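Local coordinates for Spermidine/putrescine ABC transporter, periplasmic binding protein (Treponema pallidum, PDB 2V84) that binds polyamines such as spermidine and putrescine, probably as the receptor that delivers them to an ABC transporter, at residues T33-T38 and D290-P295; P142-T147 and H242-I247. All coordinates share one frame; numbering follows the deposited sequence.

Interaction 1 of 2, residues T33-T38 and D290-P295; sequences TYYTPT and DTFGFP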
ATOM      1  N   THR A  33      -7.972  -2.537  -8.148  1.00 37.88           N
ATOM      2  CA  THR A  33      -9.388  -2.236  -8.237  1.00 37.76           C
ATOM      3  C   THR A  33      -9.686  -1.025  -7.386  1.00 38.07           C
ATOM      4  O   THR A  33      -9.248  -0.942  -6.236  1.00 38.96           O
ATOM      5  CB  THR A  33     -10.269  -3.456  -7.789  1.00 38.22           C
ATOM      6  OG1 THR A  33      -9.643  -4.688  -8.190  1.00 38.10           O
ATOM      7  CG2 THR A  33     -11.661  -3.370  -8.413  1.00 38.14           C
ATOM      8  N   TYR A  34     -10.399  -0.071  -7.975  1.00 37.83           N
ATOM      9  CA  TYR A  34     -10.858   1.155  -7.306  1.00 38.32           C
ATOM     10  C   TYR A  34      -9.777   2.196  -7.000  1.00 36.36           C
ATOM     11  O   TYR A  34     -10.107   3.311  -6.629  1.00 37.14           O
ATOM     12  CB  TYR A  34     -11.692   0.856  -6.030  1.00 39.46           C
ATOM     13  CG  TYR A  34     -12.701  -0.283  -6.171  1.00 42.34           C
ATOM     14  CD1 TYR A  34     -13.666  -0.270  -7.184  1.00 44.02           C
ATOM     15  CD2 TYR A  34     -12.697  -1.362  -5.278  1.00 44.38           C
ATOM     16  CE1 TYR A  34     -14.593  -1.317  -7.323  1.00 44.56           C
ATOM     17  CE2 TYR A  34     -13.625  -2.416  -5.409  1.00 45.44           C
ATOM     18  CZ  TYR A  34     -14.568  -2.378  -6.437  1.00 43.84           C
ATOM     19  OH  TYR A  34     -15.491  -3.398  -6.578  0.50 42.70           O
ATOM     20  N   TYR A  35      -8.502   1.835  -7.161  1.00 35.54           N
ATOM     21  CA  TYR A  35      -7.361   2.689  -6.729  1.00 33.27           C
ATOM     22  C   TYR A  35      -7.238   4.029  -7.475  1.00 33.98           C
ATOM     23  O   TYR A  35      -6.941   5.071  -6.870  1.00 33.40           O
ATOM     24  CB  TYR A  35      -6.057   1.900  -6.815  1.00 32.14           C
ATOM     25  CG  TYR A  35      -4.953   2.383  -5.908  1.00 28.30           C
ATOM     26  CD1 TYR A  35      -5.227   3.165  -4.785  1.00 27.65           C
ATOM     27  CD2 TYR A  35      -3.635   2.041  -6.175  1.00 26.72           C
ATOM     28  CE1 TYR A  35      -4.191   3.603  -3.943  1.00 24.32           C
ATOM     29  CE2 TYR A  35      -2.602   2.465  -5.365  1.00 24.65           C
ATOM     30  CZ  TYR A  35      -2.872   3.242  -4.254  1.00 26.73           C
ATOM     31  OH  TYR A  35      -1.836   3.614  -3.443  1.00 24.07           O
ATOM     32  N   THR A  36      -7.505   4.005  -8.779  1.00 34.46           N
ATOM     33  CA  THR A  36      -7.789   5.228  -9.522  1.00 34.82           C
ATOM     34  C   THR A  36      -9.311   5.515  -9.517  1.00 35.16           C
ATOM     35  O   THR A  36     -10.080   4.795 -10.165  1.00 36.28           O
ATOM     36  CB  THR A  36      -7.248   5.162 -10.967  1.00 34.52           C
ATOM     37  OG1 THR A  36      -5.909   4.655 -10.970  1.00 34.26           O
ATOM     38  CG2 THR A  36      -7.253   6.534 -11.576  1.00 34.82           C
ATOM     39  N   PRO A  37      -9.749   6.552  -8.771  1.00 35.51           N
ATOM     40  CA  PRO A  37     -11.172   6.883  -8.655  1.00 35.07           C
ATOM     41  C   PRO A  37     -11.799   7.169 -10.020  1.00 35.78           C
ATOM     42  O   PRO A  37     -11.351   8.092 -10.726  1.00 36.20           O
ATOM     43  CB  PRO A  37     -11.163   8.165  -7.818  1.00 35.36           C
ATOM     44  CG  PRO A  37      -9.888   8.112  -7.058  1.00 34.84           C
ATOM     45  CD  PRO A  37      -8.914   7.489  -7.998  1.00 35.18           C
ATOM     46  N   THR A  38     -12.829   6.397 -10.380  1.00 34.91           N
ATOM     47  CA  THR A  38     -13.482   6.526 -11.689  1.00 33.92           C
ATOM     48  C   THR A  38     -13.836   7.972 -12.005  1.00 33.12           C
ATOM     49  O   THR A  38     -13.833   8.366 -13.170  1.00 33.11           O
ATOM     50  CB  THR A  38     -14.764   5.670 -11.804  1.00 34.51           C
ATOM     51  OG1 THR A  38     -15.581   5.897 -10.655  1.00 35.17           O
ATOM     52  CG2 THR A  38     -14.436   4.186 -11.909  1.00 34.73           C
ATOM     53  N   ASP A 290      -9.168  12.195  -0.959  1.00 34.18           N
ATOM     54  CA  ASP A 290     -10.466  12.324  -0.289  1.00 34.71           C
ATOM     55  C   ASP A 290     -11.348  11.109  -0.528  1.00 35.32           C
ATOM     56  O   ASP A 290     -12.247  10.825   0.274  1.00 35.41           O
ATOM     57  CB  ASP A 290     -11.201  13.542  -0.825  1.00 34.81           C
ATOM     58  CG  ASP A 290     -10.693  14.845  -0.258  1.00 35.27           C
ATOM     59  OD1 ASP A 290      -9.843  14.853   0.650  1.00 35.58           O
ATOM     60  OD2 ASP A 290     -11.170  15.890  -0.733  1.00 35.89           O
ATOM     61  N   THR A 291     -11.130  10.429  -1.654  1.00 35.28           N
ATOM     62  CA  THR A 291     -11.880   9.235  -2.006  1.00 35.59           C
ATOM     63  C   THR A 291     -11.690   8.170  -0.931  1.00 35.77           C
ATOM     64  O   THR A 291     -12.629   7.427  -0.645  1.00 36.61           O
ATOM     65  CB  THR A 291     -11.484   8.686  -3.401  1.00 35.26           C
ATOM     66  OG1 THR A 291     -11.906   9.603  -4.419  1.00 35.42           O
ATOM     67  CG2 THR A 291     -12.141   7.329  -3.682  1.00 36.14           C
ATOM     68  N   PHE A 292     -10.496   8.138  -0.323  1.00 35.89           N
ATOM     69  CA  PHE A 292     -10.100   7.082   0.613  1.00 36.09           C
ATOM     70  C   PHE A 292      -9.807   7.550   2.038  1.00 35.67           C
ATOM     71  O   PHE A 292      -9.519   6.725   2.910  1.00 37.54           O
ATOM     72  CB  PHE A 292      -8.880   6.332   0.084  1.00 36.22           C
ATOM     73  CG  PHE A 292      -9.076   5.741  -1.279  1.00 36.64           C
ATOM     74  CD1 PHE A 292      -9.832   4.585  -1.445  1.00 38.22           C
ATOM     75  CD2 PHE A 292      -8.497   6.339  -2.400  1.00 36.24           C
ATOM     76  CE1 PHE A 292     -10.028   4.039  -2.706  1.00 39.39           C
ATOM     77  CE2 PHE A 292      -8.666   5.794  -3.649  1.00 36.67           C
ATOM     78  CZ  PHE A 292      -9.432   4.646  -3.807  1.00 38.32           C
ATOM     79  N   GLY A 293      -9.858   8.855   2.285  1.00 34.91           N
ATOM     80  CA  GLY A 293      -9.500   9.390   3.606  1.00 33.97           C
ATOM     81  C   GLY A 293      -8.003   9.393   3.851  1.00 33.72           C
ATOM     82  O   GLY A 293      -7.559   9.277   4.979  1.00 33.74           O
ATOM     83  N   PHE A 294      -7.232   9.512   2.769  1.00 32.47           N
ATOM     84  CA  PHE A 294      -5.783   9.548   2.820  1.00 32.29           C
ATOM     85  C   PHE A 294      -5.274  10.943   3.157  1.00 32.55           C
ATOM     86  O   PHE A 294      -5.890  11.939   2.760  1.00 33.14           O
ATOM     87  CB  PHE A 294      -5.243   9.219   1.441  1.00 31.81           C
ATOM     88  CG  PHE A 294      -5.402   7.796   1.013  1.00 30.47           C
ATOM     89  CD1 PHE A 294      -5.526   6.754   1.933  1.00 33.31           C
ATOM     90  CD2 PHE A 294      -5.308   7.486  -0.346  1.00 29.43           C
ATOM     91  CE1 PHE A 294      -5.602   5.430   1.489  1.00 31.53           C
ATOM     92  CE2 PHE A 294      -5.361   6.177  -0.791  1.00 29.20           C
ATOM     93  CZ  PHE A 294      -5.520   5.152   0.107  1.00 31.37           C
ATOM     94  N   PRO A 295      -4.156  11.030   3.900  1.00 33.20           N
ATOM     95  CA  PRO A 295      -3.473  12.310   4.070  1.00 33.04           C
ATOM     96  C   PRO A 295      -2.568  12.560   2.881  1.00 32.37           C
ATOM     97  O   PRO A 295      -2.261  11.635   2.134  1.00 32.23           O
ATOM     98  CB  PRO A 295      -2.631  12.081   5.323  1.00 32.83           C
ATOM     99  CG  PRO A 295      -2.267  10.616   5.230  1.00 33.56           C
ATOM    100  CD  PRO A 295      -3.479   9.944   4.649  1.00 33.30           C
TER
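F292 drives the edge of its ring into the backbone of the loop at Y34 and Y35. Its CZ stops 3.2 Å from the backbone O of Y34, which lies at the ring edge in the ring plane, so a polarised C-H faces the oxygen. The neighbouring CE2 of F292 is 3.7 Å from the O of Y35. With chi1 at -56°, CG of F292 sits beside its own backbone N, and this directs the ring from the helix toward the Y34-Y35 backbone. CG2 of T291 lies over the centre of one face of the F292 ring, and CB of F292 in turn sits over the F294 ring, 3.4 Å above its plane.

The buried side is packed by aromatic rings. Y35 and F294 meet edge to edge, CE1 of Y35 to CE2 of F294 at 4.2 Å, and the Y35 hydroxyl is hydrogen-bonded to D258. F294 in turn stacks on Y128.

P37, at the N-cap position of helix 38-48, leads from this buried part to the solvent side: its CG meets the OG1 of exposed T291 at 3.6 Å, and that hydroxyl bonds back to the O of E287, one turn earlier in its helix. Farther out the fit slackens. CB of Y34 stays 4.9 Å from CZ of F292, and the ring beyond it leads away, covered on one face by the CG2 of T33. The two segments share no hydrogen bond at all.

The side chain of Y35 lies about 4 Å from a bound MES, probably from the crystallisation liquor, and about 11 Å from that of E168 in the predicted spermidine site. A loop running from the first strand of a parallel sheet into its following helix, consistent with a place at the ligand cleft, suits the periplasmic binding protein fold.

Interaction 2 of 2, residues P142-T147 and H242-I247; sequences PSYART and HIDFFI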
ATOM      1  N   PRO A 142     -11.945  -2.142  25.536  1.00 31.22           N
ATOM      2  CA  PRO A 142     -11.756  -0.813  26.146  1.00 31.29           C
ATOM      3  C   PRO A 142     -10.311  -0.486  26.543  1.00 30.93           C
ATOM      4  O   PRO A 142      -9.928   0.694  26.506  1.00 30.85           O
ATOM      5  CB  PRO A 142     -12.655  -0.850  27.379  1.00 31.69           C
ATOM      6  CG  PRO A 142     -13.508  -2.073  27.224  1.00 32.66           C
ATOM      7  CD  PRO A 142     -12.714  -3.031  26.422  1.00 30.87           C
ATOM      8  N   SER A 143      -9.520  -1.513  26.864  1.00 30.21           N
ATOM      9  CA  SER A 143      -8.112  -1.322  27.253  1.00 28.68           C
ATOM     10  C   SER A 143      -7.136  -2.080  26.336  1.00 27.67           C
ATOM     11  O   SER A 143      -7.237  -3.289  26.169  1.00 28.25           O
ATOM     12  CB  SER A 143      -7.903  -1.709  28.734  1.00 28.73           C
ATOM     13  OG  SER A 143      -6.558  -1.467  29.139  1.00 28.14           O
ATOM     14  N   TYR A 144      -6.199  -1.358  25.737  1.00 26.80           N
ATOM     15  CA  TYR A 144      -5.219  -1.975  24.835  1.00 25.69           C
ATOM     16  C   TYR A 144      -4.035  -1.044  24.661  1.00 25.58           C
ATOM     17  O   TYR A 144      -4.182   0.178  24.788  1.00 25.34           O
ATOM     18  CB  TYR A 144      -5.859  -2.309  23.458  1.00 25.72           C
ATOM     19  CG  TYR A 144      -6.533  -1.117  22.815  1.00 26.35           C
ATOM     20  CD1 TYR A 144      -7.841  -0.755  23.177  1.00 24.86           C
ATOM     21  CD2 TYR A 144      -5.860  -0.332  21.865  1.00 24.23           C
ATOM     22  CE1 TYR A 144      -8.461   0.357  22.608  1.00 23.89           C
ATOM     23  CE2 TYR A 144      -6.468   0.788  21.294  1.00 23.65           C
ATOM     24  CZ  TYR A 144      -7.776   1.124  21.694  1.00 25.86           C
ATOM     25  OH  TYR A 144      -8.401   2.219  21.151  1.00 26.45           O
ATOM     26  N   ALA A 145      -2.868  -1.619  24.364  1.00 25.17           N
ATOM     27  CA  ALA A 145      -1.723  -0.816  23.963  1.00 25.41           C
ATOM     28  C   ALA A 145      -1.757  -0.750  22.450  1.00 25.00           C
ATOM     29  O   ALA A 145      -2.210  -1.696  21.794  1.00 25.11           O
ATOM     30  CB  ALA A 145      -0.393  -1.441  24.456  1.00 24.95           C
ATOM     31  N   ARG A 146      -1.275   0.362  21.895  1.00 25.54           N
ATOM     32  CA  ARG A 146      -1.351   0.614  20.455  1.00 27.15           C
ATOM     33  C   ARG A 146      -0.100   0.074  19.761  1.00 27.48           C
ATOM     34  O   ARG A 146       0.765   0.827  19.290  1.00 29.57           O
ATOM     35  CB  ARG A 146      -1.526   2.115  20.196  1.00 27.69           C
ATOM     36  CG  ARG A 146      -2.868   2.668  20.631  1.00 28.06           C
ATOM     37  CD  ARG A 146      -3.121   4.055  19.981  1.00 30.73           C
ATOM     38  NE  ARG A 146      -4.445   4.598  20.301  1.00 34.45           N
ATOM     39  CZ  ARG A 146      -4.759   5.268  21.416  1.00 37.51           C
ATOM     40  NH1 ARG A 146      -3.851   5.496  22.364  1.00 39.07           N
ATOM     41  NH2 ARG A 146      -6.000   5.712  21.604  1.00 36.77           N
ATOM     42  N   THR A 147       0.016  -1.250  19.750  1.00 27.56           N
ATOM     43  CA  THR A 147       1.241  -1.943  19.353  1.00 26.33           C
ATOM     44  C   THR A 147       0.857  -3.248  18.648  1.00 25.64           C
ATOM     45  O   THR A 147      -0.250  -3.750  18.824  1.00 25.28           O
ATOM     46  CB  THR A 147       2.167  -2.297  20.577  1.00 26.68           C
ATOM     47  OG1 THR A 147       1.513  -3.274  21.408  1.00 27.60           O
ATOM     48  CG2 THR A 147       2.475  -1.076  21.439  1.00 25.20           C
ATOM     49  N   HIS A 242     -16.277   4.695  17.281  1.00 32.55           N
ATOM     50  CA  HIS A 242     -15.962   3.537  18.096  1.00 31.56           C
ATOM     51  C   HIS A 242     -14.739   2.806  17.579  1.00 30.31           C
ATOM     52  O   HIS A 242     -14.338   1.815  18.164  1.00 30.25           O
ATOM     53  CB  HIS A 242     -17.134   2.555  18.121  1.00 32.14           C
ATOM     54  CG  HIS A 242     -18.380   3.121  18.710  1.00 32.69           C
ATOM     55  ND1 HIS A 242     -18.609   3.158  20.068  1.00 34.20           N
ATOM     56  CD2 HIS A 242     -19.464   3.683  18.128  1.00 34.27           C
ATOM     57  CE1 HIS A 242     -19.786   3.713  20.296  1.00 34.80           C
ATOM     58  NE2 HIS A 242     -20.322   4.044  19.134  1.00 34.32           N
ATOM     59  N   ILE A 243     -14.172   3.282  16.479  1.00 29.41           N
ATOM     60  CA  ILE A 243     -13.004   2.644  15.879  1.00 28.24           C
ATOM     61  C   ILE A 243     -11.754   3.437  16.220  1.00 28.11           C
ATOM     62  O   ILE A 243     -11.705   4.645  16.037  1.00 27.91           O
ATOM     63  CB  ILE A 243     -13.091   2.533  14.324  1.00 27.89           C
ATOM     64  CG1 ILE A 243     -14.400   1.886  13.879  1.00 28.40           C
ATOM     65  CG2 ILE A 243     -11.889   1.722  13.756  1.00 27.44           C
ATOM     66  CD1 ILE A 243     -14.673   2.017  12.395  1.00 28.84           C
ATOM     67  N   ASP A 244     -10.720   2.739  16.685  1.00 27.49           N
ATOM     68  CA  ASP A 244      -9.413   3.343  16.788  1.00 26.59           C
ATOM     69  C   ASP A 244      -8.568   2.617  15.785  1.00 26.33           C
ATOM     70  O   ASP A 244      -8.295   1.425  15.961  1.00 25.44           O
ATOM     71  CB  ASP A 244      -8.842   3.137  18.193  1.00 26.34           C
ATOM     72  CG  ASP A 244      -7.533   3.861  18.420  1.00 26.63           C
ATOM     73  OD1 ASP A 244      -7.007   4.544  17.510  1.00 27.86           O
ATOM     74  OD2 ASP A 244      -7.000   3.727  19.546  1.00 29.04           O
ATOM     75  N   PHE A 245      -8.210   3.324  14.718  1.00 26.28           N
ATOM     76  CA  PHE A 245      -7.269   2.835  13.745  1.00 25.94           C
ATOM     77  C   PHE A 245      -5.970   3.538  14.055  1.00 26.89           C
ATOM     78  O   PHE A 245      -5.966   4.761  14.236  1.00 27.84           O
ATOM     79  CB  PHE A 245      -7.703   3.161  12.299  1.00 25.85           C
ATOM     80  CG  PHE A 245      -6.679   2.783  11.297  1.00 26.04           C
ATOM     81  CD1 PHE A 245      -6.643   1.493  10.774  1.00 23.44           C
ATOM     82  CD2 PHE A 245      -5.676   3.680  10.947  1.00 25.26           C
ATOM     83  CE1 PHE A 245      -5.626   1.129   9.925  1.00 24.50           C
ATOM     84  CE2 PHE A 245      -4.685   3.323  10.075  1.00 24.61           C
ATOM     85  CZ  PHE A 245      -4.650   2.041   9.569  1.00 26.10           C
ATOM     86  N   PHE A 246      -4.882   2.776  14.111  1.00 26.19           N
ATOM     87  CA  PHE A 246      -3.546   3.335  14.324  1.00 27.02           C
ATOM     88  C   PHE A 246      -2.506   2.519  13.596  1.00 28.08           C
ATOM     89  O   PHE A 246      -2.656   1.316  13.415  1.00 28.66           O
ATOM     90  CB  PHE A 246      -3.181   3.377  15.825  1.00 26.07           C
ATOM     91  CG  PHE A 246      -3.414   2.080  16.541  1.00 25.39           C
ATOM     92  CD1 PHE A 246      -4.664   1.783  17.077  1.00 24.95           C
ATOM     93  CD2 PHE A 246      -2.385   1.170  16.715  1.00 22.20           C
ATOM     94  CE1 PHE A 246      -4.897   0.570  17.735  1.00 25.80           C
ATOM     95  CE2 PHE A 246      -2.600  -0.032  17.364  1.00 23.46           C
ATOM     96  CZ  PHE A 246      -3.868  -0.338  17.880  1.00 25.49           C
ATOM     97  N   ILE A 247      -1.435   3.185  13.191  1.00 29.93           N
ATOM     98  CA  ILE A 247      -0.232   2.503  12.742  1.00 30.74           C
ATOM     99  C   ILE A 247       0.689   2.576  13.959  1.00 31.21           C
ATOM    100  O   ILE A 247       0.962   3.675  14.434  1.00 31.69           O
ATOM    101  CB  ILE A 247       0.397   3.239  11.532  1.00 31.20           C
ATOM    102  CG1 ILE A 247      -0.602   3.307  10.370  1.00 32.18           C
ATOM    103  CG2 ILE A 247       1.748   2.599  11.137  1.00 31.20           C
ATOM    104  CD1 ILE A 247      -0.524   4.587   9.529  1.00 34.72           C
TER
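R146, at the centre of an inverse gamma turn, and Y144 both reach to D244 and F246 on strand 243-246, one strand of the mixed sheet. The loop thus closes over one side of the strand, where D244 and F246 project, while I243 and F245 turn to helix 228-234.

Y144 brings its hydroxyl to D244 OD2, giving a hydrogen bond of 2.6 Å on the anti lone pair; ring and carboxylate planes stand 59° apart. The arginine takes the syn lone pair of the same oxygen, NE of R146 to OD2 of D244 at 2.8 Å, in a bent salt bridge whose acceptor is tilted from the guanidinium plane; a weaker bond from NH2 joins it. One carboxylate oxygen is therefore gripped from both of its lone-pair sides, which should limit the rotation of the group.

F246, its CG wedged between backbone N and carbonyl carbon (chi1 50°), stands beside this pair. The side chains of F246 and Y144 run past each other in opposite directions, CE1 of F246 to CE2 of Y144 at 3.9 Å. The F246 ring is nearly perpendicular to the guanidinium. Over one face, offset toward the rim, lies the CB of R146 in a CH-pi contact, 3.9 Å from the centroid of the F246 ring.

In the fold
Interaction 1 joins the two ends of a long stretch of chain, and interaction 2 is nested inside it, in the order 33-38, 142-147, 242-247, 290-295. Their centres lie 24 Å apart and their nearest atoms about 8 Å, so they do not touch. Two elements serve both: strand 125-137, which supplies Y128 to the first and pairs with strand 243-246 in the second, and helix 228-234, whose E229 meets F292 and F294 while its A228, F231 and F232 pack against I243 and F245. Interaction 1 lies near a MES, probably from the crystallisation liquor, that may mark the ligand pocket; interaction 2, away from the predicted spermidine site, closes a peripheral loop on the sheet.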